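PDB 2A1V: uncharacterized protein from Deinococcus radiodurans, which is of unknown function but belongs to the YjbR (DUF419) family, whose members may bind DNA, a role not established for this protein. Local coordinates for residues L61-L71 / L103-L114; R72-A80 / V91-P100. All coordinates share one frame; numbering follows the deposited sequence.

Contact 1. Residues L61-L71 / L103-L114; sequences LKVDPERGEEL and LLGELLRGSYLL
Leu107 lays its CD2 methyl over the guanidinium of Arg67, 3.5 Å above the plane and over its centre, while the edge of the same group is taken up by Glu106. The arginine grips the carboxylate end-on with two nitrogens, one to each oxygen: Arg67 NH1 lies 2.7 Å from Glu106 OE2 and Arg67 NH2 3.0 Å from Glu106 OE1. Both bonds are almost straight, and the two planes are only 13° apart, so the paired bonds fix the rotation of the guanidinium and hold it flat against the leucine. Its chain runs extended from CG to NE, with CG opposite the backbone N (chi1 176°), which carries the charge from helix 65-74 across to helix 101-119. Leu103 CD1 adds an oblique contact at Arg67 NH2. Beneath the ion pair, Leu71 CD1 and Leu107 CD2 meet tip to tip at 3.8 Å, and, in the conformer described, Leu61 CD2 packs against Leu107 CB. This is the alpha/beta layering of the YjbR domain: helix 101-119 lies against the antiparallel sheet, and helix 65-74 follows strand 58-62; the segments 65-71 and 103-114 of the two helices run roughly antiparallel, their axes 13.4 Å apart at the closest. Where that strand ends, the buried hydroxyl of Ser111 accepts a bond from the backbone N of Lys62 (N to OG 2.8 Å) and is also hydrogen-bonded to Tyr47 O. A water donates to both Lys62 O and Leu107 O, joining strand to helix a second time. Farther along the helix, the side chains of Leu114 and Lys62 cross at about a right angle, Leu114 CD2 meeting Lys62 CB, and Leu114 CD1 rests on the peptide between Val63 and Asp64, 3.7 Å from Asp64 N.

Contact 2. Residues R72-A80 / V91-P100; sequences RQAHPQSIA and VTVTLDGTVP
With CG1 of Ile79 turned opposite its carbonyl carbon (chi1 -55°) and CG2 of Val99 likewise opposite its own, the isoleucine comes to lie beside Val93, both side chains pointing the same way, and the valine methyl reaches the His75 ring. Val99 CG2 sits over one ring face, offset toward the rim and 4.2 Å from the centroid, a CH-pi contact; the same methyl also packs on Ser78 CB and lies near Ile79 CG1. Ile79 CG1 is 4.1 Å from Val93 CG1, and Ile79 CG2 packs obliquely on Val91 CB at 3.8 Å. An alanine in place of Ile79 would remove both branches and is likely to open a gap between Val91, Val93 and Val99. The backbones form an antiparallel hairpin. Ile79 and Val93 are a non-hydrogen-bonded pair, flanked by the hydrogen-bonded pair Ala80 and Thr92, where Ala80 N to Thr92 O and Thr92 N to Ala80 O both measure 2.9 Å. Thr94 N continues the ladder to Ser78 O. Beyond the strands, Asp96 OD1 accepts from Thr98 N, 3.2 Å away and above the carboxylate plane, closing an Asx turn. A water donates to Asp96 OD2 and also bonds Ser78 OG, tying this turn to the segment leading into strand 79-81. His75 O, just past the end of helix 65-74, takes bonds from both Ser78 N and Ile79 N and so holds the intervening turn together. Strand 79-81 forms one edge of the six-stranded sheet; strand 90-94 lies between it and strand 58-62, while Leu103 and Leu104 of helix 101-119 cover His75, Val93 and Val99.

Contacts 1 and 2 share helix 65-74 and one antiparallel sheet, and their centres lie about 12 Å apart. Along the chain, contact 2 falls wholly between the two segments of contact 1. Their strands are neighbours: Leu61 N and Val91 O, 3.0 Å apart, probably form a hydrogen bond. Helix 101-119, which follows strand 90-94 in sequence, packs back onto that strand, with Leu104 CD2 3.4 Å from Val93 CG1, and onto the turn after helix 65-74, with Leu103 CD2 3.9 Å from His75 NE2. Leu103 thus touches both the arginine of contact 1 and the histidine of contact 2. All four segments belong to the YjbR region, for which no active site is established here.

Contact 1. Residues L61-L71 / L103-L114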
loop_
_atom_site.group_PDB
_atom_site.type_symbol
_atom_site.label_atom_id
_atom_site.label_comp_id
_atom_site.label_asym_id
_atom_site.label_seq_id
_atom_site.Cartn_x
_atom_site.Cartn_y
_atom_site.Cartn_z
ATOM N N LEU A 61 -4.533 -1.962 -1.273
ATOM C CA LEU A 61 -3.966 -0.651 -1.081
ATOM C C LEU A 61 -4.984 0.443 -1.430
ATOM O O LEU A 61 -5.994 0.179 -2.064
ATOM C CB LEU A 61 -2.657 -0.503 -1.900
ATOM C CG LEU A 61 -2.644 -0.746 -3.416
ATOM C CD1 LEU A 61 -3.178 0.427 -4.189
ATOM C CD2 LEU A 61 -1.227 -1.070 -3.901
ATOM N N LYS A 62 -4.698 1.665 -0.974
ATOM C CA LYS A 62 -5.596 2.811 -1.149
ATOM C C LYS A 62 -5.182 3.597 -2.349
ATOM O O LYS A 62 -3.970 3.784 -2.602
ATOM C CB LYS A 62 -5.595 3.764 0.064
ATOM C CG LYS A 62 -5.897 3.099 1.387
ATOM C CD LYS A 62 -6.601 4.023 2.413
ATOM C CE LYS A 62 -8.012 4.431 2.061
ATOM N NZ LYS A 62 -8.659 5.111 3.231
ATOM N N VAL A 63 -6.190 4.088 -3.059
ATOM C CA VAL A 63 -6.004 4.807 -4.334
ATOM C C VAL A 63 -7.039 5.897 -4.442
ATOM O O VAL A 63 -8.114 5.760 -3.909
ATOM C CB VAL A 63 -6.201 3.903 -5.599
ATOM C CG1 VAL A 63 -5.099 2.894 -5.763
ATOM C CG2 VAL A 63 -7.561 3.215 -5.576
ATOM N N ASP A 64 -6.711 6.989 -5.122
ATOM C CA ASP A 64 -7.708 8.007 -5.443
ATOM C C ASP A 64 -8.825 7.320 -6.288
ATOM O O ASP A 64 -8.509 6.545 -7.135
ATOM C CB ASP A 64 -7.015 9.112 -6.225
ATOM C CG ASP A 64 -7.980 9.975 -6.978
ATOM O OD1 ASP A 64 -8.656 10.811 -6.355
ATOM O OD2 ASP A 64 -8.043 9.825 -8.209
ATOM N N PRO A 65 -10.121 7.547 -5.985
ATOM C CA PRO A 65 -11.202 6.864 -6.709
ATOM C C PRO A 65 -11.086 6.895 -8.235
ATOM O O PRO A 65 -11.281 5.882 -8.875
ATOM C CB PRO A 65 -12.437 7.603 -6.234
ATOM C CG PRO A 65 -12.085 7.996 -4.803
ATOM C CD PRO A 65 -10.648 8.392 -4.889
ATOM N N GLU A 66 -10.706 8.026 -8.804
ATOM C CA GLU A 66 -10.613 8.108 -10.234
ATOM C C GLU A 66 -9.570 7.185 -10.747
ATOM O O GLU A 66 -9.764 6.512 -11.781
ATOM C CB GLU A 66 -10.250 9.513 -10.712
ATOM C CG GLU A 66 -10.609 9.724 -12.204
ATOM C CD GLU A 66 -10.398 11.170 -12.701
ATOM O OE1 GLU A 66 -10.819 12.129 -11.975
ATOM O OE2 GLU A 66 -9.800 11.333 -13.810
ATOM N N ARG A 67 -8.428 7.202 -10.066
ATOM C CA ARG A 67 -7.305 6.405 -10.497
ATOM C C ARG A 67 -7.571 4.901 -10.320
ATOM O O ARG A 67 -7.151 4.124 -11.137
ATOM C CB ARG A 67 -6.024 6.808 -9.785
ATOM C CG ARG A 67 -4.916 5.885 -10.191
ATOM C CD ARG A 67 -3.589 6.423 -9.912
ATOM N NE ARG A 67 -2.547 5.735 -10.673
ATOM C CZ ARG A 67 -1.276 5.742 -10.306
ATOM N NH1 ARG A 67 -0.893 6.376 -9.193
ATOM N NH2 ARG A 67 -0.386 5.109 -11.040
ATOM N N GLY A 68 -8.252 4.520 -9.246
ATOM C CA GLY A 68 -8.683 3.131 -9.049
ATOM C C GLY A 68 -9.570 2.641 -10.193
ATOM O O GLY A 68 -9.404 1.523 -10.694
ATOM N N GLU A 69 -10.505 3.487 -10.614
ATOM C CA GLU A 69 -11.322 3.179 -11.790
ATOM C C GLU A 69 -10.436 2.961 -13.046
ATOM O O GLU A 69 -10.565 1.946 -13.709
ATOM C CB GLU A 69 -12.423 4.250 -11.964
ATOM C CG GLU A 69 -13.266 4.197 -13.240
ATOM C CD GLU A 69 -14.109 2.930 -13.379
ATOM O OE1 GLU A 69 -14.661 2.447 -12.345
ATOM O OE2 GLU A 69 -14.216 2.425 -14.539
ATOM N N GLU A 70 -9.492 3.865 -13.326
ATOM C CA GLU A 70 -8.550 3.652 -14.436
ATOM C C GLU A 70 -7.779 2.339 -14.290
ATOM O O GLU A 70 -7.716 1.542 -15.229
ATOM C CB GLU A 70 -7.508 4.769 -14.593
ATOM C CG GLU A 70 -7.953 6.166 -14.207
ATOM C CD GLU A 70 -6.912 7.239 -14.524
ATOM O OE1 GLU A 70 -6.738 7.563 -15.709
ATOM O OE2 GLU A 70 -6.272 7.768 -13.584
ATOM N N LEU A 71 -7.171 2.122 -13.125
ATOM C CA LEU A 71 -6.378 0.926 -12.895
ATOM C C LEU A 71 -7.224 -0.315 -13.150
ATOM O O LEU A 71 -6.749 -1.255 -13.739
ATOM C CB LEU A 71 -5.851 0.892 -11.465
ATOM C CG LEU A 71 -4.769 1.919 -11.174
ATOM C CD1 LEU A 71 -4.407 1.944 -9.692
ATOM C CD2 LEU A 71 -3.558 1.615 -11.994
ATOM N N LEU A 103 5.050 0.178 -11.391
ATOM C CA LEU A 103 3.731 0.690 -11.076
ATOM C C LEU A 103 3.270 0.243 -9.673
ATOM O O LEU A 103 2.807 1.071 -8.883
ATOM C CB LEU A 103 2.717 0.267 -12.133
ATOM C CG LEU A 103 1.270 0.623 -11.831
ATOM C CD1 LEU A 103 1.072 2.131 -11.639
ATOM C CD2 LEU A 103 0.351 0.112 -12.995
ATOM N N LEU A 104 3.408 -1.044 -9.386
ATOM C CA LEU A 104 3.042 -1.616 -8.069
ATOM C C LEU A 104 3.742 -0.924 -6.908
ATOM O O LEU A 104 3.124 -0.655 -5.908
ATOM C CB LEU A 104 3.355 -3.105 -8.028
ATOM C CG LEU A 104 2.508 -4.026 -8.949
ATOM C CD1 LEU A 104 3.041 -5.435 -8.932
ATOM C CD2 LEU A 104 1.070 -4.049 -8.563
ATOM N N GLY A 105 5.050 -0.682 -7.056
ATOM C CA GLY A 105 5.886 0.020 -6.064
ATOM C C GLY A 105 5.368 1.425 -5.758
ATOM O O GLY A 105 5.179 1.813 -4.576
ATOM N N GLU A 106 5.134 2.166 -6.832
ATOM C CA GLU A 106 4.535 3.487 -6.777
ATOM C C GLU A 106 3.120 3.502 -6.184
ATOM O O GLU A 106 2.731 4.496 -5.518
ATOM C CB GLU A 106 4.476 4.017 -8.185
ATOM C CG GLU A 106 3.995 5.453 -8.331
ATOM C CD GLU A 106 2.647 5.617 -9.058
ATOM O OE1 GLU A 106 2.521 5.153 -10.235
ATOM O OE2 GLU A 106 1.745 6.270 -8.445
ATOM N N LEU A 107 2.323 2.457 -6.451
ATOM C CA LEU A 107 0.969 2.421 -5.880
ATOM C C LEU A 107 1.078 2.202 -4.398
ATOM O O LEU A 107 0.325 2.820 -3.639
ATOM C CB LEU A 107 0.079 1.362 -6.493
ATOM C CG LEU A 107 -0.279 1.640 -7.948
ATOM C CD1 LEU A 107 -1.009 0.362 -8.510
ATOM C CD2 LEU A 107 -1.074 2.879 -8.059
ATOM N N LEU A 108 2.065 1.410 -3.986
ATOM C CA LEU A 108 2.265 1.110 -2.572
ATOM C C LEU A 108 2.728 2.343 -1.808
ATOM O O LEU A 108 2.179 2.698 -0.787
ATOM C CB LEU A 108 3.211 -0.058 -2.447
ATOM C CG LEU A 108 3.631 -0.482 -1.041
ATOM C CD1 LEU A 108 2.453 -0.745 -0.091
ATOM C CD2 LEU A 108 4.516 -1.669 -1.159
ATOM N N ARG A 109 3.680 3.060 -2.382
ATOM C CA ARG A 109 4.112 4.361 -1.844
ATOM C C ARG A 109 3.005 5.380 -1.902
ATOM O O ARG A 109 2.843 6.145 -0.963
ATOM C CB ARG A 109 5.329 4.896 -2.596
ATOM C CG ARG A 109 6.533 4.059 -2.322
ATOM C CD ARG A 109 7.744 4.437 -3.196
ATOM N NE ARG A 109 8.917 4.290 -2.340
ATOM C CZ ARG A 109 9.864 5.206 -2.184
ATOM N NH1 ARG A 109 9.842 6.330 -2.929
ATOM N NH2 ARG A 109 10.840 4.971 -1.298
ATOM N N GLY A 110 2.210 5.349 -2.971
ATOM C CA GLY A 110 1.088 6.263 -3.081
ATOM C C GLY A 110 0.016 6.075 -2.004
ATOM O O GLY A 110 -0.601 7.065 -1.523
ATOM N N SER A 111 -0.245 4.809 -1.653
ATOM C CA SER A 111 -1.273 4.463 -0.667
ATOM C C SER A 111 -0.854 5.026 0.720
ATOM O O SER A 111 -1.620 5.702 1.375
ATOM C CB SER A 111 -1.469 2.933 -0.611
ATOM O OG SER A 111 -2.426 2.569 0.373
ATOM N N TYR A 112 0.399 4.769 1.095
ATOM C CA TYR A 112 1.064 5.393 2.260
ATOM C C TYR A 112 0.898 6.912 2.284
ATOM O O TYR A 112 0.475 7.462 3.294
ATOM C CB TYR A 112 2.569 5.019 2.299
ATOM C CG TYR A 112 3.404 5.744 3.338
ATOM C CD1 TYR A 112 3.938 6.977 3.062
ATOM C CD2 TYR A 112 3.598 5.208 4.618
ATOM C CE1 TYR A 112 4.638 7.679 4.017
ATOM C CE2 TYR A 112 4.327 5.868 5.577
ATOM C CZ TYR A 112 4.853 7.114 5.270
ATOM O OH TYR A 112 5.588 7.806 6.189
ATOM N N LEU A 113 1.259 7.588 1.194
ATOM C CA LEU A 113 1.135 9.073 1.133
ATOM C C LEU A 113 -0.290 9.571 1.308
ATOM O O LEU A 113 -0.557 10.549 2.044
ATOM C CB LEU A 113 1.705 9.628 -0.154
ATOM C CG LEU A 113 3.229 9.670 -0.138
ATOM C CD1 LEU A 113 3.778 9.863 -1.613
ATOM C CD2 LEU A 113 3.736 10.775 0.801
ATOM N N LEU A 114 -1.202 8.884 0.641
ATOM C CA LEU A 114 -2.606 9.260 0.697
ATOM C C LEU A 114 -3.069 9.151 2.127
ATOM O O LEU A 114 -3.758 10.018 2.651
ATOM C CB LEU A 114 -3.392 8.333 -0.231
ATOM C CG LEU A 114 -4.885 8.304 -0.419
ATOM C CD1 LEU A 114 -5.180 7.620 -1.812
ATOM C CD2 LEU A 114 -5.551 7.553 0.710
HETATM O O HOH W 1 -1.971 4.332 -4.333
#

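Contact 2. Residues R72-A80 / V91-P100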
loop_
_atom_site.group_PDB
_atom_site.type_symbol
_atom_site.label_atom_id
_atom_site.label_comp_id
_atom_site.label_asym_id
_atom_site.label_seq_id
_atom_site.Cartn_x
_atom_site.Cartn_y
_atom_site.Cartn_z
ATOM N N ARG A 72 -8.471 -0.312 -12.699
ATOM C CA ARG A 72 -9.290 -1.507 -12.826
ATOM C C ARG A 72 -9.708 -1.756 -14.264
ATOM O O ARG A 72 -9.962 -2.904 -14.618
ATOM C CB ARG A 72 -10.494 -1.457 -11.911
ATOM C CG ARG A 72 -10.102 -1.769 -10.487
ATOM C CD ARG A 72 -11.029 -1.067 -9.555
ATOM N NE ARG A 72 -12.367 -1.533 -9.820
ATOM C CZ ARG A 72 -13.468 -0.834 -9.583
ATOM N NH1 ARG A 72 -13.403 0.414 -9.072
ATOM N NH2 ARG A 72 -14.642 -1.396 -9.877
ATOM N N GLN A 73 -9.711 -0.690 -15.072
ATOM C CA GLN A 73 -10.001 -0.793 -16.506
ATOM C C GLN A 73 -8.729 -1.190 -17.289
ATOM O O GLN A 73 -8.788 -1.961 -18.242
ATOM C CB GLN A 73 -10.681 0.505 -17.042
ATOM C CG GLN A 73 -9.795 1.510 -17.826
ATOM C CD GLN A 73 -10.573 2.764 -18.281
ATOM O OE1 GLN A 73 -11.598 2.655 -18.963
ATOM N NE2 GLN A 73 -10.082 3.956 -17.904
ATOM N N ALA A 74 -7.575 -0.706 -16.871
ATOM C CA ALA A 74 -6.325 -1.091 -17.510
ATOM C C ALA A 74 -5.814 -2.503 -17.194
ATOM O O ALA A 74 -4.960 -3.045 -17.943
ATOM C CB ALA A 74 -5.261 -0.101 -17.130
ATOM N N HIS A 75 -6.263 -3.083 -16.069
ATOM C CA HIS A 75 -5.763 -4.406 -15.622
ATOM C C HIS A 75 -6.885 -5.212 -14.987
ATOM O O HIS A 75 -6.773 -5.596 -13.830
ATOM C CB HIS A 75 -4.666 -4.236 -14.561
ATOM C CG HIS A 75 -3.521 -3.378 -14.992
ATOM N ND1 HIS A 75 -2.474 -3.859 -15.742
ATOM C CD2 HIS A 75 -3.240 -2.072 -14.747
ATOM C CE1 HIS A 75 -1.605 -2.882 -15.956
ATOM N NE2 HIS A 75 -2.054 -1.785 -15.368
ATOM N N PRO A 76 -7.969 -5.494 -15.753
ATOM C CA PRO A 76 -9.230 -6.048 -15.187
ATOM C C PRO A 76 -9.082 -7.458 -14.628
ATOM O O PRO A 76 -9.816 -7.863 -13.709
ATOM C CB PRO A 76 -10.182 -6.059 -16.379
ATOM C CG PRO A 76 -9.269 -6.007 -17.604
ATOM C CD PRO A 76 -8.024 -5.316 -17.219
ATOM N N GLN A 77 -8.133 -8.212 -15.165
ATOM C CA GLN A 77 -7.896 -9.544 -14.656
ATOM C C GLN A 77 -7.046 -9.549 -13.368
ATOM O O GLN A 77 -7.003 -10.561 -12.726
ATOM C CB GLN A 77 -7.239 -10.438 -15.726
ATOM C CG GLN A 77 -8.258 -11.067 -16.651
ATOM C CD GLN A 77 -8.905 -10.048 -17.559
ATOM O OE1 GLN A 77 -8.239 -9.451 -18.393
ATOM N NE2 GLN A 77 -10.189 -9.803 -17.358
ATOM N N SER A 78 -6.390 -8.432 -13.022
ATOM C CA SER A 78 -5.369 -8.351 -11.947
ATOM C C SER A 78 -5.646 -7.332 -10.826
ATOM O O SER A 78 -5.019 -7.387 -9.723
ATOM C CB SER A 78 -4.008 -8.043 -12.543
ATOM O OG SER A 78 -3.528 -9.133 -13.299
ATOM N N ILE A 79 -6.581 -6.421 -11.076
ATOM C CA ILE A 79 -6.945 -5.407 -10.089
ATOM C C ILE A 79 -8.434 -5.386 -9.904
ATOM O O ILE A 79 -9.133 -5.141 -10.850
ATOM C CB ILE A 79 -6.465 -4.034 -10.494
ATOM C CG1 ILE A 79 -4.938 -4.082 -10.745
ATOM C CG2 ILE A 79 -6.853 -2.968 -9.367
ATOM C CD1 ILE A 79 -4.330 -2.752 -10.947
ATOM N N ALA A 80 -8.876 -5.673 -8.677
ATOM C CA ALA A 80 -10.254 -5.798 -8.274
ATOM C C ALA A 80 -10.634 -4.756 -7.209
ATOM O O ALA A 80 -9.773 -4.223 -6.508
ATOM C CB ALA A 80 -10.481 -7.224 -7.686
ATOM N N VAL A 91 -8.285 -0.933 -3.641
ATOM C CA VAL A 91 -8.249 -1.978 -4.671
ATOM C C VAL A 91 -7.368 -3.116 -4.159
ATOM O O VAL A 91 -6.569 -2.911 -3.244
ATOM C CB VAL A 91 -7.679 -1.471 -6.019
ATOM C CG1 VAL A 91 -8.665 -0.433 -6.704
ATOM C CG2 VAL A 91 -6.211 -0.904 -5.861
ATOM N N THR A 92 -7.505 -4.284 -4.770
ATOM C CA THR A 92 -6.699 -5.472 -4.431
ATOM C C THR A 92 -6.021 -5.920 -5.748
ATOM O O THR A 92 -6.675 -6.099 -6.771
ATOM C CB THR A 92 -7.620 -6.608 -3.739
ATOM O OG1 THR A 92 -8.073 -6.135 -2.470
ATOM C CG2 THR A 92 -6.878 -7.932 -3.539
ATOM N N VAL A 93 -4.700 -5.979 -5.716
ATOM C CA VAL A 93 -3.847 -6.327 -6.847
ATOM C C VAL A 93 -3.216 -7.691 -6.637
ATOM O O VAL A 93 -2.569 -7.944 -5.576
ATOM C CB VAL A 93 -2.681 -5.331 -7.020
ATOM C CG1 VAL A 93 -1.975 -5.590 -8.305
ATOM C CG2 VAL A 93 -3.200 -3.938 -7.007
ATOM N N THR A 94 -3.387 -8.562 -7.642
ATOM C CA THR A 94 -2.733 -9.866 -7.613
ATOM C C THR A 94 -1.255 -9.714 -7.950
ATOM O O THR A 94 -0.906 -9.180 -9.008
ATOM C CB THR A 94 -3.440 -10.835 -8.598
ATOM O OG1 THR A 94 -4.853 -10.738 -8.404
ATOM C CG2 THR A 94 -3.002 -12.293 -8.378
ATOM N N LEU A 95 -0.376 -10.144 -7.058
ATOM C CA LEU A 95 1.068 -10.037 -7.298
ATOM C C LEU A 95 1.643 -11.276 -8.025
ATOM O O LEU A 95 2.431 -12.088 -7.478
ATOM C CB LEU A 95 1.796 -9.797 -5.983
ATOM C CG LEU A 95 1.344 -8.601 -5.141
ATOM C CD1 LEU A 95 2.290 -8.536 -3.951
ATOM C CD2 LEU A 95 1.327 -7.293 -5.916
ATOM N N ASP A 96 1.244 -11.403 -9.276
ATOM C CA ASP A 96 1.650 -12.531 -10.128
ATOM C C ASP A 96 2.485 -12.089 -11.299
ATOM O O ASP A 96 2.707 -12.882 -12.201
ATOM C CB ASP A 96 0.425 -13.289 -10.630
ATOM C CG ASP A 96 -0.538 -12.436 -11.390
ATOM O OD1 ASP A 96 -0.285 -11.218 -11.591
ATOM O OD2 ASP A 96 -1.584 -12.988 -11.789
ATOM N N GLY A 97 2.931 -10.839 -11.319
ATOM C CA GLY A 97 3.781 -10.390 -12.396
ATOM C C GLY A 97 3.056 -9.776 -13.579
ATOM O O GLY A 97 3.702 -9.307 -14.516
ATOM N N THR A 98 1.718 -9.702 -13.498
ATOM C CA THR A 98 0.894 -9.203 -14.565
ATOM C C THR A 98 0.757 -7.700 -14.529
ATOM O O THR A 98 0.369 -7.103 -15.514
ATOM C CB THR A 98 -0.523 -9.863 -14.541
ATOM O OG1 THR A 98 -1.134 -9.770 -13.230
ATOM C CG2 THR A 98 -0.415 -11.294 -14.911
ATOM N N VAL A 99 1.045 -7.079 -13.387
ATOM C CA VAL A 99 1.094 -5.616 -13.307
ATOM C C VAL A 99 2.573 -5.235 -13.098
ATOM O O VAL A 99 3.247 -5.825 -12.252
ATOM C CB VAL A 99 0.188 -5.107 -12.134
ATOM C CG1 VAL A 99 0.362 -3.634 -11.874
ATOM C CG2 VAL A 99 -1.270 -5.431 -12.416
ATOM N N PRO A 100 3.092 -4.282 -13.895
ATOM C CA PRO A 100 4.474 -3.905 -13.788
ATOM C C PRO A 100 4.899 -3.545 -12.362
ATOM O O PRO A 100 4.211 -2.801 -11.698
ATOM C CB PRO A 100 4.554 -2.673 -14.713
ATOM C CG PRO A 100 3.527 -2.884 -15.713
ATOM C CD PRO A 100 2.422 -3.535 -14.976
HETATM O O HOH W 2 -5.642 -12.322 -10.382
HETATM O O HOH W 3 -3.959 -11.839 -12.588
#